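Programmed Cell Death Protein 5 Homolog (PDB 6VMT) belongs to the PDCD5 family of small helical proteins and probably binds DNA. Local coordinates at residues S11-Q14 and A15-V19; E33-K36 and E37-R41. One frame throughout, in Å; residues are numbered along the deposited sequence.

Contact 1: residues S11-Q14 and A15-V19; sequences SEEQ and AQQMV
The amide of Gln17 brings its nitrogen over one face of the Glu13 carboxylate, NE2 lying 4.1 Å from OE1, with the two flat groups turned 55° apart. At that separation the pair is in loose contact, two extended chains running side by side in the same direction from neighbouring turns. Glu13 gets there with CG anti to the backbone N (chi1 -174°), whereas Gln17 sets CG anti to its carbonyl carbon. Gln16, also extended, takes another path: its CB rests 3.2 Å from Glu13 O, and its amide end stays near the Glu13 backbone.

Beneath these side chains the first helical turn is being formed. Ser11 is the N-cap, its OG accepting from Glu13 N at 3.0 Å. Ala15 N then donates to Ser11 O at 3.2 Å and Gln16 N to Glu12 O at 3.1 Å. The next bonds are weak: Gln17 N is shared between Glu13 O and Gln14 O, while Met18 N reaches Gln14 O at 3.3 Å. The CG of Met18 passes 3.7 Å from that same Gln14 O.

The turn starts helix 12-43 at its far end; the centre of the contact lies about 33 Å from the centre of the chain. Most of its residues are exposed in this single-chain assembly, well removed from the part of the same helix that meets helix 46-75.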
ATOM      1  N   SER A  11     -24.510 -24.528  16.985  1.00 95.65           N
ATOM      2  CA  SER A  11     -25.078 -25.441  15.967  1.00100.60           C
ATOM      3  C   SER A  11     -23.978 -25.889  15.006  1.00 97.50           C
ATOM      4  O   SER A  11     -22.949 -25.217  14.923  1.00 96.94           O
ATOM      5  CB  SER A  11     -26.222 -24.766  15.243  1.00109.21           C
ATOM      6  OG  SER A  11     -26.529 -25.435  14.026  1.00123.62           O
ATOM      7  N   GLU A  12     -24.214 -26.991  14.299  1.00103.80           N
ATOM      8  CA  GLU A  12     -23.377 -27.455  13.165  1.00 94.92           C
ATOM      9  C   GLU A  12     -23.392 -26.382  12.074  1.00 95.41           C
ATOM     10  O   GLU A  12     -22.320 -26.107  11.531  1.00101.94           O
ATOM     11  CB  GLU A  12     -23.900 -28.793  12.650  1.00 91.44           C
ATOM     12  CG  GLU A  12     -22.896 -29.558  11.822  1.00 97.20           C
ATOM     13  CD  GLU A  12     -23.421 -30.854  11.225  1.00101.06           C
ATOM     14  OE1 GLU A  12     -24.511 -31.325  11.642  1.00 96.79           O
ATOM     15  OE2 GLU A  12     -22.735 -31.400  10.339  1.00 95.05           O
ATOM     16  N   GLU A  13     -24.555 -25.788  11.789  1.00 99.91           N
ATOM     17  CA  GLU A  13     -24.719 -24.726  10.759  1.00106.90           C
ATOM     18  C   GLU A  13     -23.957 -23.476  11.204  1.00 99.57           C
ATOM     19  O   GLU A  13     -23.251 -22.886  10.375  1.00 98.12           O
ATOM     20  CB  GLU A  13     -26.193 -24.384  10.514  1.00124.22           C
ATOM     21  CG  GLU A  13     -26.416 -23.409   9.359  1.00133.15           C
ATOM     22  CD  GLU A  13     -27.816 -22.823   9.234  1.00139.65           C
ATOM     23  OE1 GLU A  13     -28.263 -22.172  10.205  1.00136.02           O
ATOM     24  OE2 GLU A  13     -28.454 -23.002   8.159  1.00127.33           O
ATOM     25  N   GLN A  14     -24.094 -23.072  12.465  1.00100.50           N
ATOM     26  CA  GLN A  14     -23.505 -21.797  12.954  1.00101.69           C
ATOM     27  C   GLN A  14     -21.972 -21.896  12.898  1.00 94.60           C
ATOM     28  O   GLN A  14     -21.326 -20.877  12.623  1.00106.16           O
ATOM     29  CB  GLN A  14     -24.026 -21.455  14.354  1.00111.10           C
ATOM     30  CG  GLN A  14     -23.445 -20.172  14.949  1.00106.02           C
ATOM     31  CD  GLN A  14     -23.937 -18.914  14.274  1.00105.41           C
ATOM     32  OE1 GLN A  14     -25.123 -18.757  13.990  1.00109.03           O
ATOM     33  NE2 GLN A  14     -23.018 -17.995  14.029  1.00102.07           N
ATOM     34  N   ALA A  15     -21.405 -23.071  13.160  1.00 89.11           N
ATOM     35  CA  ALA A  15     -19.945 -23.314  13.096  1.00 85.79           C
ATOM     36  C   ALA A  15     -19.505 -23.363  11.631  1.00 87.40           C
ATOM     37  O   ALA A  15     -18.366 -22.988  11.338  1.00 84.24           O
ATOM     38  CB  ALA A  15     -19.608 -24.599  13.794  1.00 83.37           C
ATOM     39  N   GLN A  16     -20.390 -23.855  10.760  1.00 95.88           N
ATOM     40  CA  GLN A  16     -20.201 -23.911   9.288  1.00 95.62           C
ATOM     41  C   GLN A  16     -20.111 -22.476   8.764  1.00 95.27           C
ATOM     42  O   GLN A  16     -19.459 -22.283   7.719  1.00 98.45           O
ATOM     43  CB  GLN A  16     -21.318 -24.751   8.656  1.00106.22           C
ATOM     44  CG  GLN A  16     -21.717 -24.361   7.239  1.00117.37           C
ATOM     45  CD  GLN A  16     -23.021 -25.011   6.837  1.00136.32           C
ATOM     46  OE1 GLN A  16     -23.325 -26.142   7.222  1.00142.74           O
ATOM     47  NE2 GLN A  16     -23.812 -24.288   6.059  1.00149.55           N
ATOM     48  N   GLN A  17     -20.713 -21.522   9.482  1.00 88.69           N
ATOM     49  CA  GLN A  17     -20.763 -20.090   9.093  1.00 84.29           C
ATOM     50  C   GLN A  17     -19.498 -19.371   9.565  1.00 75.97           C
ATOM     51  O   GLN A  17     -19.110 -18.409   8.904  1.00 91.25           O
ATOM     52  CB  GLN A  17     -22.007 -19.393   9.652  1.00 94.16           C
ATOM     53  CG  GLN A  17     -23.267 -19.672   8.849  1.00 99.36           C
ATOM     54  CD  GLN A  17     -24.407 -18.750   9.212  1.00114.93           C
ATOM     55  OE1 GLN A  17     -24.205 -17.580   9.544  1.00121.06           O
ATOM     56  NE2 GLN A  17     -25.622 -19.273   9.138  1.00112.58           N
ATOM     57  N   MET A  18     -18.889 -19.780  10.670  1.00 66.75           N
ATOM     58  CA  MET A  18     -17.765 -19.002  11.248  1.00 74.30           C
ATOM     59  C   MET A  18     -16.468 -19.433  10.555  1.00 72.36           C
ATOM     60  O   MET A  18     -15.537 -18.642  10.485  1.00 67.29           O
ATOM     61  CB  MET A  18     -17.669 -19.167  12.775  1.00 82.08           C
ATOM     62  CG  MET A  18     -18.751 -18.385  13.583  1.00 81.73           C
ATOM     63  SD  MET A  18     -18.821 -16.529  13.436  1.00 65.71           S
ATOM     64  CE  MET A  18     -17.069 -16.151  13.552  1.00 71.17           C
ATOM     65  N   VAL A  19     -16.405 -20.656  10.050  1.00 77.08           N
ATOM     66  CA  VAL A  19     -15.276 -21.097   9.182  1.00 75.12           C
ATOM     67  C   VAL A  19     -15.395 -20.373   7.833  1.00 73.05           C
ATOM     68  O   VAL A  19     -14.364 -20.048   7.259  1.00 81.03           O
ATOM     69  CB  VAL A  19     -15.233 -22.627   9.016  1.00 70.24           C
ATOM     70  CG1 VAL A  19     -16.465 -23.165   8.321  1.00 79.40           C
ATOM     71  CG2 VAL A  19     -14.000 -23.064   8.255  1.00 78.56           C
TER

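Contact 2: residues E33-K36 and E37-R41; sequences EEQK and ENMLR
Near its C-terminal end, helix 12-43 comes alongside helix 46-75, and on this part of the helix Gln35 and Met39 form an i to i+4 side-chain pair. The Met39 methyl sits over a face of the Gln35 amide, CE lying 3.5 Å from CD and at similar distances from OE1 and NE2. Both chains are extended and point the same way; Met39 holds CG anti to its carbonyl carbon (chi1 -78°), which also lays CG 3.1 Å from Gln35 O.

One turn is tied by regular backbone bonds: Asn38 N to Glu34 O and Met39 N to Gln35 O, both 2.9 Å, then Leu40 N to Lys36 O at 3.1 Å with an N-H...O angle of 163°. Glu37 N to Glu33 O is weak, and the bent Glu37 chain passes CG 3.3 Å from Glu33 O before its carboxylate forms a salt bridge with Lys53.

Buried Leu40 places CG 3.6 Å from Lys36 O, and both residues touch Glu67; Met39 meets Ile71 and Gln75. Lys36, Met39 and Leu40, at spacings of three and four, thus turn to helix 46-75, an arrangement characteristic of one helix packed along another in an all-helical fold.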
ATOM      1  N   GLU A  33      -4.504  -7.132  -1.287  1.00 73.68           N
ATOM      2  CA  GLU A  33      -3.029  -7.208  -1.429  1.00 87.49           C
ATOM      3  C   GLU A  33      -2.689  -7.383  -2.908  1.00 80.64           C
ATOM      4  O   GLU A  33      -1.601  -6.972  -3.282  1.00 93.47           O
ATOM      5  CB  GLU A  33      -2.443  -8.352  -0.595  1.00108.76           C
ATOM      6  CG  GLU A  33      -0.924  -8.303  -0.426  1.00120.08           C
ATOM      7  CD  GLU A  33      -0.379  -9.052   0.792  1.00125.49           C
ATOM      8  OE1 GLU A  33      -1.019 -10.054   1.211  1.00114.48           O
ATOM      9  OE2 GLU A  33       0.681  -8.630   1.339  1.00107.04           O
ATOM     10  N   GLU A  34      -3.583  -7.995  -3.692  1.00 84.78           N
ATOM     11  CA  GLU A  34      -3.406  -8.228  -5.152  1.00 84.73           C
ATOM     12  C   GLU A  34      -3.836  -6.974  -5.913  1.00 71.70           C
ATOM     13  O   GLU A  34      -3.081  -6.568  -6.801  1.00 77.99           O
ATOM     14  CB  GLU A  34      -4.234  -9.410  -5.658  1.00 94.43           C
ATOM     15  CG  GLU A  34      -3.423 -10.626  -6.069  1.00108.44           C
ATOM     16  CD  GLU A  34      -4.298 -11.799  -6.503  1.00131.92           C
ATOM     17  OE1 GLU A  34      -4.839 -12.511  -5.609  1.00129.97           O
ATOM     18  OE2 GLU A  34      -4.474 -11.983  -7.735  1.00127.94           O
ATOM     19  N   GLN A  35      -4.998  -6.404  -5.574  1.00 63.20           N
ATOM     20  CA  GLN A  35      -5.503  -5.118  -6.138  1.00 64.69           C
ATOM     21  C   GLN A  35      -4.432  -4.026  -6.001  1.00 67.43           C
ATOM     22  O   GLN A  35      -4.178  -3.314  -6.971  1.00 80.53           O
ATOM     23  CB  GLN A  35      -6.786  -4.649  -5.450  1.00 62.57           C
ATOM     24  CG  GLN A  35      -7.591  -3.689  -6.312  1.00 67.20           C
ATOM     25  CD  GLN A  35      -8.741  -3.026  -5.595  1.00 76.24           C
ATOM     26  OE1 GLN A  35      -9.759  -2.681  -6.209  1.00 82.79           O
ATOM     27  NE2 GLN A  35      -8.575  -2.814  -4.294  1.00 69.43           N
ATOM     28  N   LYS A  36      -3.839  -3.896  -4.820  1.00 71.03           N
ATOM     29  CA  LYS A  36      -2.759  -2.923  -4.541  1.00 69.20           C
ATOM     30  C   LYS A  36      -1.606  -3.255  -5.477  1.00 63.20           C
ATOM     31  O   LYS A  36      -1.098  -2.336  -6.082  1.00 78.68           O
ATOM     32  CB  LYS A  36      -2.364  -2.947  -3.057  1.00 78.31           C
ATOM     33  CG  LYS A  36      -1.362  -1.892  -2.603  1.00 87.73           C
ATOM     34  CD  LYS A  36      -1.741  -1.165  -1.300  1.00105.85           C
ATOM     35  CE  LYS A  36      -0.668  -0.219  -0.774  1.00107.94           C
ATOM     36  NZ  LYS A  36      -1.205   0.854   0.108  1.00106.40           N
ATOM     37  N   GLU A  37      -1.204  -4.517  -5.596  1.00 66.02           N
ATOM     38  CA  GLU A  37       0.039  -4.855  -6.330  1.00 69.31           C
ATOM     39  C   GLU A  37      -0.195  -4.500  -7.789  1.00 70.66           C
ATOM     40  O   GLU A  37       0.755  -4.016  -8.437  1.00 78.47           O
ATOM     41  CB  GLU A  37       0.468  -6.309  -6.127  1.00 87.37           C
ATOM     42  CG  GLU A  37       1.249  -6.531  -4.832  1.00110.38           C
ATOM     43  CD  GLU A  37       2.603  -5.831  -4.711  1.00124.07           C
ATOM     44  OE1 GLU A  37       2.645  -4.626  -4.359  1.00118.93           O
ATOM     45  OE2 GLU A  37       3.628  -6.499  -4.948  1.00140.38           O
ATOM     46  N   ASN A  38      -1.429  -4.674  -8.261  1.00 62.44           N
ATOM     47  CA  ASN A  38      -1.797  -4.388  -9.667  1.00 63.23           C
ATOM     48  C   ASN A  38      -1.825  -2.879  -9.872  1.00 56.80           C
ATOM     49  O   ASN A  38      -1.325  -2.395 -10.881  1.00 68.61           O
ATOM     50  CB  ASN A  38      -3.156  -4.979 -10.044  1.00 73.41           C
ATOM     51  CG  ASN A  38      -3.128  -6.480 -10.220  1.00 75.78           C
ATOM     52  OD1 ASN A  38      -2.075  -7.113 -10.132  1.00 79.00           O
ATOM     53  ND2 ASN A  38      -4.295  -7.053 -10.444  1.00 81.77           N
ATOM     54  N   MET A  39      -2.446  -2.163  -8.954  1.00 51.02           N
ATOM     55  CA  MET A  39      -2.589  -0.697  -9.050  1.00 42.55           C
ATOM     56  C   MET A  39      -1.188  -0.088  -9.183  1.00 48.38           C
ATOM     57  O   MET A  39      -1.000   0.725 -10.071  1.00 65.62           O
ATOM     58  CB  MET A  39      -3.339  -0.188  -7.823  1.00 40.45           C
ATOM     59  CG  MET A  39      -4.820  -0.407  -7.889  1.00 39.06           C
ATOM     60  SD  MET A  39      -5.619   0.524  -6.550  1.00 38.40           S
ATOM     61  CE  MET A  39      -7.349   0.038  -6.535  1.00 69.33           C
ATOM     62  N   LEU A  40      -0.201  -0.558  -8.431  1.00 49.95           N
ATOM     63  CA  LEU A  40       1.199  -0.057  -8.506  1.00 51.20           C
ATOM     64  C   LEU A  40       1.904  -0.531  -9.762  1.00 52.17           C
ATOM     65  O   LEU A  40       2.740   0.222 -10.234  1.00 76.20           O
ATOM     66  CB  LEU A  40       2.009  -0.533  -7.302  1.00 54.15           C
ATOM     67  CG  LEU A  40       1.625   0.080  -5.964  1.00 55.78           C
ATOM     68  CD1 LEU A  40       2.449  -0.544  -4.858  1.00 60.62           C
ATOM     69  CD2 LEU A  40       1.829   1.586  -5.981  1.00 67.38           C
ATOM     70  N   ARG A  41       1.661  -1.746 -10.249  1.00 63.00           N
ATOM     71  CA  ARG A  41       2.299  -2.221 -11.515  1.00 68.33           C
ATOM     72  C   ARG A  41       1.951  -1.229 -12.627  1.00 62.80           C
ATOM     73  O   ARG A  41       2.844  -0.885 -13.394  1.00 75.20           O
ATOM     74  CB  ARG A  41       1.824  -3.613 -11.946  1.00 78.12           C
ATOM     75  CG  ARG A  41       2.518  -4.783 -11.264  1.00 94.94           C
ATOM     76  CD  ARG A  41       1.666  -6.053 -11.254  1.00112.99           C
ATOM     77  NE  ARG A  41       2.478  -7.263 -11.271  1.00127.67           N
ATOM     78  CZ  ARG A  41       3.118  -7.735 -12.345  1.00151.04           C
ATOM     79  NH1 ARG A  41       3.044  -7.104 -13.511  1.00153.83           N
ATOM     80  NH2 ARG A  41       3.838  -8.842 -12.247  1.00146.48           N
TER

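Overall arrangement
Contacts 1 and 2 lie in series on the single long helix 12-43, with centres 33 Å apart and nearest atoms about 18 Å apart, so they do not touch. Contact 1 opens the helix at its capped, outlying end; the centre of contact 2 lies about 8 Å from the centre of the chain, where side chains meet helix 46-75. The same helix thus passes from an exposed arm to a partner in the helical body that also includes helix 85-103. All four segments fall within the range assigned to the double-stranded DNA-binding family, and all of helix 12-43 falls within a predicted coiled coil, although its outer end is exposed in this single-chain assembly.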